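Local coordinates for protein Phenylalanine/tyrosine ammonia-lyase (PDB 1Y2M) that catalyses the non-oxidative deamination of L-phenylalanine and L-tyrosine to trans-cinnamic acid and p-coumaric acid, releasing ammonium, at residues P453-A458 against H466-D471. Numbering follows the deposited sequence.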
# COMPACT_ATOMS: atom_id res chain seq x y z
N PRO B 453 5.94 -37.06 -9.54
CA PRO B 453 6.09 -36.82 -10.97
C PRO B 453 6.07 -35.35 -11.31
O PRO B 453 5.31 -34.61 -10.70
CB PRO B 453 4.86 -37.53 -11.56
CG PRO B 453 4.57 -38.60 -10.61
CD PRO B 453 4.82 -37.98 -9.26
N SER B 454 6.90 -34.94 -12.26
CA SER B 454 6.88 -33.56 -12.79
C SER B 454 5.45 -33.11 -13.11
O SER B 454 4.67 -33.84 -13.74
CB SER B 454 7.71 -33.44 -14.06
OG SER B 454 7.31 -34.46 -14.93
N CYS B 455 5.09 -31.95 -12.60
CA CYS B 455 3.79 -31.32 -12.83
C CYS B 455 2.61 -32.16 -12.34
O CYS B 455 1.47 -31.85 -12.63
CB CYS B 455 3.57 -30.98 -14.29
SG CYS B 455 4.84 -29.81 -14.89
N LEU B 456 2.89 -33.18 -11.52
CA LEU B 456 1.90 -34.17 -11.12
C LEU B 456 1.25 -34.85 -12.32
O LEU B 456 0.07 -35.27 -12.32
CB LEU B 456 0.90 -33.60 -10.10
CG LEU B 456 1.46 -32.90 -8.88
CD1 LEU B 456 0.33 -32.50 -7.93
CD2 LEU B 456 2.45 -33.72 -8.12
N ALA B 457 2.04 -35.01 -13.37
CA ALA B 457 1.58 -35.72 -14.54
C ALA B 457 1.51 -37.22 -14.19
O ALA B 457 2.47 -37.77 -13.61
CB ALA B 457 2.56 -35.52 -15.66
N ALA B 458 0.42 -37.88 -14.55
CA ALA B 458 0.26 -39.31 -14.26
C ALA B 458 1.05 -40.23 -15.20
O ALA B 458 1.31 -41.37 -14.86
CB ALA B 458 -1.23 -39.71 -14.35
N HIS B 466 0.41 -31.48 -16.55
CA HIS B 466 -0.78 -31.40 -15.75
C HIS B 466 -0.99 -30.15 -14.95
O HIS B 466 -1.76 -29.29 -15.38
CB HIS B 466 -0.87 -32.65 -14.87
CG HIS B 466 -2.17 -32.78 -14.10
ND1 HIS B 466 -2.34 -33.73 -13.13
CD2 HIS B 466 -3.30 -32.03 -14.10
CE1 HIS B 466 -3.54 -33.59 -12.58
NE2 HIS B 466 -4.15 -32.58 -13.16
N CYS B 467 -0.31 -30.01 -13.79
CA CYS B 467 -0.60 -28.91 -12.83
C CYS B 467 0.26 -27.62 -13.01
O CYS B 467 0.27 -26.75 -12.15
CB CYS B 467 -0.51 -29.41 -11.41
SG CYS B 467 -1.82 -30.57 -10.97
N LYS B 468 1.02 -27.53 -14.11
CA LYS B 468 1.89 -26.36 -14.38
C LYS B 468 1.07 -25.05 -14.45
O LYS B 468 1.47 -23.99 -13.93
CB LYS B 468 2.69 -26.56 -15.66
CG LYS B 468 3.61 -25.43 -15.98
CD LYS B 468 4.30 -25.61 -17.29
CE LYS B 468 5.34 -26.70 -17.27
NZ LYS B 468 6.54 -26.30 -16.51
N GLY B 469 -0.09 -25.11 -15.11
CA GLY B 469 -0.93 -23.95 -15.22
C GLY B 469 -1.43 -23.54 -13.87
O GLY B 469 -1.56 -22.37 -13.54
N LEU B 470 -1.77 -24.52 -13.06
CA LEU B 470 -2.24 -24.26 -11.69
C LEU B 470 -1.15 -23.66 -10.78
O LEU B 470 -1.42 -22.83 -9.94
CB LEU B 470 -2.91 -25.47 -11.08
CG LEU B 470 -4.24 -25.92 -11.66
CD1 LEU B 470 -4.71 -27.23 -10.97
CD2 LEU B 470 -5.29 -24.84 -11.53
N ASP B 471 0.10 -24.07 -10.99
CA ASP B 471 1.23 -23.45 -10.28
C ASP B 471 1.23 -21.96 -10.58
O ASP B 471 1.33 -21.12 -9.69
CB ASP B 471 2.53 -24.10 -10.80
CG ASP B 471 3.71 -23.91 -9.86
OD1 ASP B 471 3.53 -23.67 -8.62
OD2 ASP B 471 4.86 -24.11 -10.35
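With CG trans to the backbone N (chi1 -173°), the ring of H466 swings beside L456, and C467, its SG trans to the carbonyl carbon, lays its sulfur over that ring, 3.6 Å above the plane. ND1 of H466 donates to O of L456 at 3.0 Å; the oxygen sits near the ring plane, whereas the nitrogen stands well above the carbonyl plane. Q533 gives the same oxygen a second donor. Histidine suits the place because its nitrogens reach two ways: NE2 bonds to the hydroxyl of Y529, so the ring ties loop to helix 506-560. Were H466 an alanine, the L456 carbonyl would probably lose one of its donors and the Y529 hydroxyl its imidazole mate. N of C467 donates to O of C455 at 2.8 Å, nearly straight (161°) and in the carbonyl plane. Small and only weakly polar, the C455 thiol fits against K468, SG to CE 3.9 Å. K468, which binds cinnamate, forms a salt bridge with E496 of the second subunit. A type II turn (453-456) overlapping a type III' turn (454-457) packs on the N-terminus of helix 468-484, C467 at its N-cap, beside an intersubunit active site of the PAL/histidase family.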